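Local coordinates for sugar fermentation stimulation protein homolog (Pyrococcus furiosus, PDB 4DA2) that probably binds DNA, combining an OB fold with a PD-(D/E)xK nuclease-like domain, at residues G140-Y145 against K183-K188; V173-L178 against R209-H214; T40-E45 against P146-V151. The protein carries 1 engineered substitution. All coordinates share one frame; numbering follows the deposited sequence.

Contacts 1 and 2 both lie in the mixed sheet of the nuclease-like domain and pair parallel strands. Contact 2 is the more deeply buried and is almost wholly apolar around its backbone bonds. Contact 1 is only partly buried: aromatic side chains pack on one face, lysines grip a tyrosine on the other. The two meet where F184 and Y145 of contact 1 pack on F174 of contact 2, and strand 183-186 follows strand 169-176 in the chain. Contact 3 is a surface contact between loops, resting on one carboxylate and joining the OB part to the nuclease-like part. Its segment 146-151 directly follows segment 140-145 of contact 1, and Y187 touches P146 there.

Contact 1 of 3, residues G140-Y145 against K183-K188; sequences GEYAMY and KFKPYK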
loop_
_atom_site.group_PDB
_atom_site.type_symbol
_atom_site.label_atom_id
_atom_site.label_comp_id
_atom_site.label_asym_id
_atom_site.label_seq_id
_atom_site.Cartn_x
_atom_site.Cartn_y
_atom_site.Cartn_z
ATOM N N GLY A 140 1.959 4.317 17.234
ATOM C CA GLY A 140 2.028 5.756 17.498
ATOM C C GLY A 140 2.022 6.592 16.231
ATOM O O GLY A 140 1.071 6.562 15.459
ATOM N N GLU A 141 3.119 7.304 15.990
ATOM C CA GLU A 141 3.219 8.151 14.811
ATOM C C GLU A 141 3.753 7.388 13.601
ATOM O O GLU A 141 3.896 7.971 12.523
ATOM C CB GLU A 141 4.121 9.355 15.111
ATOM C CG GLU A 141 3.364 10.528 15.788
ATOM C CD GLU A 141 2.318 11.165 14.882
ATOM O OE1 GLU A 141 2.617 11.384 13.693
ATOM O OE2 GLU A 141 1.197 11.453 15.355
ATOM N N TYR A 142 4.079 6.108 13.786
ATOM C CA TYR A 142 4.686 5.306 12.705
ATOM C C TYR A 142 3.631 4.504 11.939
ATOM O O TYR A 142 2.724 3.936 12.548
ATOM C CB TYR A 142 5.730 4.310 13.244
ATOM C CG TYR A 142 6.961 4.962 13.827
ATOM C CD1 TYR A 142 8.112 5.150 13.047
ATOM C CD2 TYR A 142 6.982 5.389 15.155
ATOM C CE1 TYR A 142 9.261 5.767 13.587
ATOM C CE2 TYR A 142 8.112 5.991 15.700
ATOM C CZ TYR A 142 9.247 6.181 14.908
ATOM O OH TYR A 142 10.356 6.791 15.455
ATOM N N ALA A 143 3.754 4.490 10.611
ATOM C CA ALA A 143 3.202 3.397 9.786
ATOM C C ALA A 143 4.286 2.346 9.655
ATOM O O ALA A 143 5.486 2.686 9.548
ATOM C CB ALA A 143 2.829 3.915 8.425
ATOM N N MET A 144 3.886 1.074 9.646
ATOM C CA MET A 144 4.842 -0.022 9.609
ATOM C C MET A 144 4.519 -1.112 8.614
ATOM O O MET A 144 3.330 -1.307 8.198
ATOM C CB MET A 144 5.013 -0.618 11.008
ATOM C CG MET A 144 5.401 0.424 12.024
ATOM S SD MET A 144 5.965 -0.404 13.526
ATOM C CE MET A 144 4.485 -1.313 14.038
ATOM N N TYR A 145 5.588 -1.803 8.199
ATOM C CA TYR A 145 5.479 -2.979 7.346
ATOM C C TYR A 145 6.523 -3.994 7.762
ATOM O O TYR A 145 7.649 -3.610 8.105
ATOM C CB TYR A 145 5.649 -2.573 5.875
ATOM C CG TYR A 145 5.939 -3.719 4.935
ATOM C CD1 TYR A 145 4.901 -4.341 4.202
ATOM C CD2 TYR A 145 7.235 -4.208 4.794
ATOM C CE1 TYR A 145 5.181 -5.392 3.318
ATOM C CE2 TYR A 145 7.532 -5.275 3.913
ATOM C CZ TYR A 145 6.502 -5.843 3.180
ATOM O OH TYR A 145 6.804 -6.879 2.337
ATOM N N LYS A 183 5.688 9.202 10.292
ATOM C CA LYS A 183 6.929 8.425 10.124
ATOM C C LYS A 183 6.660 7.013 9.627
ATOM O O LYS A 183 5.524 6.569 9.636
ATOM C CB LYS A 183 7.712 8.352 11.451
ATOM C CG LYS A 183 8.128 9.721 11.983
ATOM C CD LYS A 183 9.083 9.587 13.161
ATOM C CE LYS A 183 8.331 9.346 14.457
ATOM N NZ LYS A 183 7.803 10.607 15.035
ATOM N N PHE A 184 7.712 6.354 9.148
ATOM C CA PHE A 184 7.677 4.947 8.792
ATOM C C PHE A 184 8.826 4.183 9.430
ATOM O O PHE A 184 9.936 4.693 9.453
ATOM C CB PHE A 184 7.741 4.760 7.234
ATOM C CG PHE A 184 8.019 3.329 6.837
ATOM C CD1 PHE A 184 6.976 2.410 6.688
ATOM C CD2 PHE A 184 9.332 2.870 6.723
ATOM C CE1 PHE A 184 7.267 1.054 6.397
ATOM C CE2 PHE A 184 9.622 1.549 6.411
ATOM C CZ PHE A 184 8.581 0.625 6.255
ATOM N N LYS A 185 8.590 2.953 9.910
ATOM C CA LYS A 185 9.677 2.004 10.181
ATOM C C LYS A 185 9.232 0.566 9.939
ATOM O O LYS A 185 8.033 0.290 10.022
ATOM C CB LYS A 185 10.198 2.155 11.618
ATOM C CG LYS A 185 9.180 1.777 12.674
ATOM C CD LYS A 185 9.717 2.136 14.056
ATOM C CE LYS A 185 8.701 1.746 15.129
ATOM N NZ LYS A 185 9.235 2.045 16.506
ATOM N N PRO A 186 10.181 -0.340 9.631
ATOM C CA PRO A 186 9.824 -1.768 9.564
ATOM C C PRO A 186 9.358 -2.291 10.924
ATOM O O PRO A 186 9.823 -1.833 11.975
ATOM C CB PRO A 186 11.114 -2.464 9.153
ATOM C CG PRO A 186 12.067 -1.360 8.684
ATOM C CD PRO A 186 11.615 -0.102 9.365
ATOM N N TYR A 187 8.373 -3.177 10.880
ATOM C CA TYR A 187 7.903 -3.864 12.070
ATOM C C TYR A 187 8.755 -5.119 12.164
ATOM O O TYR A 187 8.471 -6.148 11.555
ATOM C CB TYR A 187 6.409 -4.155 11.984
ATOM C CG TYR A 187 5.839 -4.882 13.195
ATOM C CD1 TYR A 187 6.128 -4.446 14.483
ATOM C CD2 TYR A 187 4.985 -5.984 13.031
ATOM C CE1 TYR A 187 5.601 -5.095 15.595
ATOM C CE2 TYR A 187 4.434 -6.636 14.156
ATOM C CZ TYR A 187 4.775 -6.185 15.415
ATOM O OH TYR A 187 4.254 -6.809 16.520
ATOM N N LYS A 188 9.836 -4.987 12.937
ATOM C CA LYS A 188 10.878 -6.018 13.059
ATOM C C LYS A 188 10.274 -7.343 13.496
ATOM O O LYS A 188 10.546 -8.360 12.875
ATOM C CB LYS A 188 11.955 -5.555 14.055
ATOM C CG LYS A 188 13.207 -6.444 14.076
ATOM C CD LYS A 188 14.370 -5.799 14.821
ATOM C CE LYS A 188 15.584 -6.727 14.834
ATOM N NZ LYS A 188 16.614 -6.294 15.828
#
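Strands 142-145 and 183-186 run parallel in the mixed sheet of the nuclease-like domain, and on one face of the pair the ring of Y142 is clasped between the side chains of K183 and K185. The backbones are joined by K183 N to E141 O, A143 N to K183 O (2.9 Å) and K185 N to A143 O. Further along, Y187 N bonds Y145 O at 2.9 Å, coming from above the carbonyl plane rather than along a lone pair. Y145 N, buried here, has no hydrogen-bond partner.

K185 has CG between its backbone N and carbonyl carbon (chi1 66°), and from there the chain runs out fully extended across the phenol. Its CD makes a CH-pi contact over one face, 3.8 Å from the ring centroid of Y142, and its NZ follows as a cation-pi partner at 4.3 Å from that centroid. K183 takes the other face: bent at chi3 and chi4, it lays CE 3.3 Å from Y142 CZ, while its NZ is too far for more than a weak attraction. The carbonyl carbon of F184 lies at the ring edge. A bond from Y142 OH to E230 and a salt bridge from K185 NZ to E139 fix the outer ends of the clasp.

Further along the same face M144 lies beside K185, pointing the same way, with SD 3.8 Å from K185 CE. Its terminal CE, turned back at chi3 (-62°), packs on Y187 CD1 at 3.6 Å, and SD stands obliquely to the same ring in a Met-aromatic contact. On the other face, F184 CD1 comes 3.2 Å from A143 O. The arrangement is a parallel strand pair within the mixed sheet of the PD-(D/E)xK domain, with F184 and Y145 on its buried face.

Contact 2 of 3, residues V173-L178 against R209-H214; sequences VFIGAL and RALGLH
The ring of F174 is approached obliquely from the paired strand by R209 O, 3.6 Å from F174 CD2. Around it, the ring of F184 stacks with that of F174, while the ring of Y145 meets it with planes at about 45°. The second flat group, the imidazole of H214, leads away from strand 169-176, its ND1 bonded to R224 and its NE2 to E216.

Between the two parallel strands the backbone bonds alternate: F174 N to R209 O (2.8 Å), L211 N to F174 O, G176 N to L211 O (2.7 Å) and L213 N to G176 O. The last donor stands above the carbonyl plane, where G176 forms the centre of an inverse gamma turn and strand 169-176 gives out.

V173, I175 and L211 make an aliphatic patch on the face opposite F174, with R209 at its end reaching out to E99. With its CG anti to the carbonyl carbon, L211 sets CD1 against both V173 CG1 (3.8 Å) and I175 CD1 (3.9 Å), lying alongside I175 but crossing V173 obliquely. I175 CG2 then touches L213 CD1 at 4.1 Å, and helix 81-93 covers this layer through I91 and A87. The chemistry is thus that of a sheet core, in which backbone amides supply the directional bonds and branched side chains the close packing.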
loop_
_atom_site.group_PDB
_atom_site.type_symbol
_atom_site.label_atom_id
_atom_site.label_comp_id
_atom_site.label_asym_id
_atom_site.label_seq_id
_atom_site.Cartn_x
_atom_site.Cartn_y
_atom_site.Cartn_z
ATOM N N VAL A 173 8.711 1.910 -2.157
ATOM C CA VAL A 173 7.861 2.966 -1.616
ATOM C C VAL A 173 6.835 2.346 -0.699
ATOM O O VAL A 173 5.999 1.541 -1.156
ATOM C CB VAL A 173 7.147 3.734 -2.727
ATOM C CG1 VAL A 173 6.250 4.842 -2.106
ATOM C CG2 VAL A 173 8.151 4.363 -3.737
ATOM N N PHE A 174 6.867 2.726 0.578
ATOM C CA PHE A 174 5.856 2.278 1.532
ATOM C C PHE A 174 4.666 3.243 1.522
ATOM O O PHE A 174 4.815 4.455 1.666
ATOM C CB PHE A 174 6.499 2.132 2.932
ATOM C CG PHE A 174 7.563 1.090 2.973
ATOM C CD1 PHE A 174 7.214 -0.255 3.054
ATOM C CD2 PHE A 174 8.914 1.426 2.852
ATOM C CE1 PHE A 174 8.185 -1.261 3.059
ATOM C CE2 PHE A 174 9.906 0.413 2.887
ATOM C CZ PHE A 174 9.534 -0.922 2.964
ATOM N N ILE A 175 3.480 2.686 1.321
ATOM C CA ILE A 175 2.263 3.484 1.293
ATOM C C ILE A 175 1.633 3.432 2.689
ATOM O O ILE A 175 0.955 2.447 3.062
ATOM C CB ILE A 175 1.274 2.964 0.204
ATOM C CG1 ILE A 175 1.983 2.867 -1.168
ATOM C CG2 ILE A 175 0.066 3.878 0.139
ATOM C CD1 ILE A 175 2.542 4.208 -1.718
ATOM N N GLY A 176 1.897 4.485 3.460
ATOM C CA GLY A 176 1.392 4.642 4.833
ATOM C C GLY A 176 0.003 5.226 4.737
ATOM O O GLY A 176 -0.238 6.405 5.078
ATOM N N ALA A 177 -0.920 4.401 4.238
ATOM C CA ALA A 177 -2.307 4.801 4.009
ATOM C C ALA A 177 -3.164 4.816 5.280
ATOM O O ALA A 177 -4.316 4.328 5.275
ATOM C CB ALA A 177 -2.964 3.904 2.939
ATOM N N LEU A 178 -2.593 5.368 6.359
ATOM C CA LEU A 178 -3.279 5.572 7.639
ATOM C C LEU A 178 -3.319 7.064 7.887
ATOM O O LEU A 178 -2.338 7.740 7.611
ATOM C CB LEU A 178 -2.419 5.004 8.790
ATOM C CG LEU A 178 -2.185 3.509 8.961
ATOM C CD1 LEU A 178 -1.248 3.288 10.104
ATOM C CD2 LEU A 178 -3.476 2.746 9.187
ATOM N N ARG A 209 11.379 5.158 0.164
ATOM C CA ARG A 209 10.489 6.314 0.430
ATOM C C ARG A 209 9.268 5.773 1.167
ATOM O O ARG A 209 8.949 4.566 1.091
ATOM C CB ARG A 209 10.005 6.966 -0.880
ATOM C CG ARG A 209 11.129 7.425 -1.852
ATOM C CD ARG A 209 11.947 8.623 -1.359
ATOM N NE ARG A 209 12.992 8.955 -2.343
ATOM C CZ ARG A 209 14.264 8.574 -2.241
ATOM N NH1 ARG A 209 14.676 7.896 -1.174
ATOM N NH2 ARG A 209 15.130 8.911 -3.191
ATOM N N ALA A 210 8.587 6.669 1.867
ATOM C CA ALA A 210 7.305 6.354 2.493
ATOM C C ALA A 210 6.363 7.555 2.360
ATOM O O ALA A 210 6.765 8.686 2.583
ATOM C CB ALA A 210 7.505 5.975 3.958
ATOM N N LEU A 211 5.109 7.283 2.021
ATOM C CA LEU A 211 4.127 8.326 1.772
ATOM C C LEU A 211 2.939 8.213 2.703
ATOM O O LEU A 211 2.489 7.110 2.972
ATOM C CB LEU A 211 3.617 8.208 0.346
ATOM C CG LEU A 211 4.661 8.094 -0.770
ATOM C CD1 LEU A 211 3.952 7.847 -2.109
ATOM C CD2 LEU A 211 5.510 9.368 -0.835
ATOM N N GLY A 212 2.442 9.350 3.194
ATOM C CA GLY A 212 1.241 9.352 4.035
ATOM C C GLY A 212 0.012 9.623 3.193
ATOM O O GLY A 212 -0.021 10.575 2.398
ATOM N N LEU A 213 -1.007 8.770 3.358
ATOM C CA LEU A 213 -2.240 8.875 2.614
ATOM C C LEU A 213 -3.387 8.489 3.528
ATOM O O LEU A 213 -3.178 7.772 4.512
ATOM C CB LEU A 213 -2.247 7.916 1.415
ATOM C CG LEU A 213 -1.453 8.306 0.173
ATOM C CD1 LEU A 213 0.041 7.972 0.321
ATOM C CD2 LEU A 213 -2.044 7.589 -1.009
ATOM N N HIS A 214 -4.565 9.007 3.224
ATOM C CA HIS A 214 -5.809 8.542 3.830
ATOM C C HIS A 214 -6.953 8.878 2.882
ATOM O O HIS A 214 -6.770 9.567 1.854
ATOM C CB HIS A 214 -6.024 9.134 5.243
ATOM C CG HIS A 214 -6.282 10.607 5.239
ATOM N ND1 HIS A 214 -5.278 11.541 5.400
ATOM C CD2 HIS A 214 -7.422 11.312 5.053
ATOM C CE1 HIS A 214 -5.787 12.759 5.321
ATOM N NE2 HIS A 214 -7.088 12.651 5.112
#

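Contact 3 of 3, residues T40-E45 against P146-V151; sequences TGRLNE and PDCPSV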
loop_
_atom_site.group_PDB
_atom_site.type_symbol
_atom_site.label_atom_id
_atom_site.label_comp_id
_atom_site.label_asym_id
_atom_site.label_seq_id
_atom_site.Cartn_x
_atom_site.Cartn_y
_atom_site.Cartn_z
ATOM N N THR A 40 -2.721 -9.038 1.695
ATOM C CA THR A 40 -2.328 -10.372 2.157
ATOM C C THR A 40 -1.876 -10.331 3.605
ATOM O O THR A 40 -1.576 -11.373 4.198
ATOM C CB THR A 40 -1.212 -10.997 1.282
ATOM O OG1 THR A 40 -0.115 -10.073 1.168
ATOM C CG2 THR A 40 -1.743 -11.352 -0.103
ATOM N N GLY A 41 -1.834 -9.125 4.169
ATOM C CA GLY A 41 -1.545 -8.938 5.594
ATOM C C GLY A 41 -2.604 -9.515 6.528
ATOM O O GLY A 41 -3.728 -9.825 6.110
ATOM N N ARG A 42 -2.253 -9.661 7.804
ATOM C CA ARG A 42 -3.217 -10.178 8.772
ATOM C C ARG A 42 -4.280 -9.141 9.064
ATOM O O ARG A 42 -5.436 -9.494 9.288
ATOM C CB ARG A 42 -2.550 -10.628 10.082
ATOM C CG ARG A 42 -1.449 -11.623 9.855
ATOM C CD ARG A 42 -1.226 -12.561 11.015
ATOM N NE ARG A 42 -0.138 -13.464 10.663
ATOM C CZ ARG A 42 0.174 -14.583 11.302
ATOM N NH1 ARG A 42 -0.521 -14.983 12.363
ATOM N NH2 ARG A 42 1.191 -15.309 10.865
ATOM N N LEU A 43 -3.878 -7.866 9.055
ATOM C CA LEU A 43 -4.768 -6.759 9.403
ATOM C C LEU A 43 -5.561 -7.061 10.679
ATOM O O LEU A 43 -6.741 -6.721 10.783
ATOM C CB LEU A 43 -5.722 -6.415 8.244
ATOM C CG LEU A 43 -5.261 -5.809 6.916
ATOM C CD1 LEU A 43 -3.972 -5.018 7.059
ATOM C CD2 LEU A 43 -5.141 -6.884 5.861
ATOM N N ASN A 44 -4.903 -7.686 11.653
ATOM C CA ASN A 44 -5.545 -8.053 12.925
ATOM C C ASN A 44 -6.180 -6.898 13.692
ATOM O O ASN A 44 -7.210 -7.076 14.334
ATOM C CB ASN A 44 -4.556 -8.796 13.835
ATOM C CG ASN A 44 -4.626 -10.303 13.667
ATOM O OD1 ASN A 44 -5.688 -10.867 13.382
ATOM N ND2 ASN A 44 -3.493 -10.967 13.856
ATOM N N GLU A 45 -5.578 -5.712 13.631
ATOM C CA GLU A 45 -6.159 -4.571 14.331
ATOM C C GLU A 45 -7.413 -3.973 13.650
ATOM O O GLU A 45 -8.212 -3.291 14.298
ATOM C CB GLU A 45 -5.093 -3.535 14.689
ATOM C CG GLU A 45 -4.092 -4.111 15.702
ATOM C CD GLU A 45 -2.901 -3.209 15.989
ATOM O OE1 GLU A 45 -3.029 -1.971 15.882
ATOM O OE2 GLU A 45 -1.833 -3.751 16.341
ATOM N N PRO A 146 6.180 -5.299 7.710
ATOM C CA PRO A 146 4.849 -5.836 7.378
ATOM C C PRO A 146 4.175 -6.179 8.700
ATOM O O PRO A 146 4.776 -5.942 9.751
ATOM C CB PRO A 146 5.193 -7.111 6.619
ATOM C CG PRO A 146 6.417 -7.602 7.305
ATOM C CD PRO A 146 7.195 -6.366 7.733
ATOM N N ASP A 147 2.972 -6.754 8.681
ATOM C CA ASP A 147 2.374 -7.150 9.967
ATOM C C ASP A 147 2.527 -8.631 10.314
ATOM O O ASP A 147 2.088 -9.086 11.371
ATOM C CB ASP A 147 0.926 -6.652 10.121
ATOM C CG ASP A 147 -0.048 -7.376 9.221
ATOM O OD1 ASP A 147 0.329 -8.417 8.641
ATOM O OD2 ASP A 147 -1.199 -6.895 9.109
ATOM N N CYS A 148 3.170 -9.360 9.414
ATOM C CA CYS A 148 3.472 -10.766 9.592
ATOM C C CYS A 148 4.474 -11.109 8.493
ATOM O O CYS A 148 4.664 -10.315 7.575
ATOM C CB CYS A 148 2.202 -11.615 9.458
ATOM S SG CYS A 148 1.488 -11.645 7.812
ATOM N N PRO A 149 5.122 -12.283 8.582
ATOM C CA PRO A 149 6.139 -12.652 7.598
ATOM C C PRO A 149 5.605 -12.657 6.178
ATOM O O PRO A 149 4.473 -13.077 5.943
ATOM C CB PRO A 149 6.541 -14.056 8.040
ATOM C CG PRO A 149 6.310 -14.030 9.510
ATOM C CD PRO A 149 5.051 -13.270 9.674
ATOM N N SER A 150 6.413 -12.149 5.253
ATOM C CA SER A 150 6.056 -12.078 3.849
ATOM C C SER A 150 7.224 -12.628 3.055
ATOM O O SER A 150 8.280 -11.989 2.947
ATOM C CB SER A 150 5.740 -10.644 3.426
ATOM O OG SER A 150 5.381 -10.576 2.039
ATOM N N VAL A 151 7.048 -13.835 2.523
ATOM C CA VAL A 151 8.066 -14.427 1.664
ATOM C C VAL A 151 8.106 -13.710 0.333
ATOM O O VAL A 151 9.191 -13.512 -0.225
ATOM C CB VAL A 151 7.842 -15.951 1.419
ATOM C CG1 VAL A 151 9.061 -16.559 0.743
ATOM C CG2 VAL A 151 7.575 -16.657 2.756
HETATM O O HOH W 1 1.826 -12.056 3.951
#
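D147 has its CG between backbone N and carbonyl carbon (chi1 71°), a torsion that swings the carboxylate towards the amides of R42 and L43. C148 holds its SG in the equivalent position (chi1 67°), presenting CB and SG to the side chain of R42. That arginine, with CG anti to its carbonyl carbon, runs extended from CG to NE alongside the cysteine.

Each carboxylate oxygen accepts a backbone N-H. R42 N bonds OD1 of D147 at 3.0 Å, and L43 N bonds OD2 of D147 at 2.9 Å. Both are met on the syn side, the first 16° out of the carboxylate plane and the second further from it. Being held at both oxygens by successive backbone N-H groups, the carboxylate is fixed in its rotation. G41 CA lies 3.6 Å from D147 OD1, and L43 CD1 touches D147 OD2 at 3.9 Å, with the leucine crossing the aspartate at about a right angle.

Alongside, R42 NE sits 3.2 Å from C148 CB, and R42 CG is 3.6 Å from C148 SG, the sulfur lying at the edge of the guanidinium in its plane. A water makes weak bonds to T40 O and P149 O. On the nuclease-like side the loop starts from a cis peptide bond before P146 and closes at S150, which caps helix 151-165 through G153 N.

Loop 40-45 belongs to the OB part, and this contact ties it to the nuclease-like part. The aspartate is answered by main-chain amides instead of by the arginine side chain, whose charge would at most act on it from a distance.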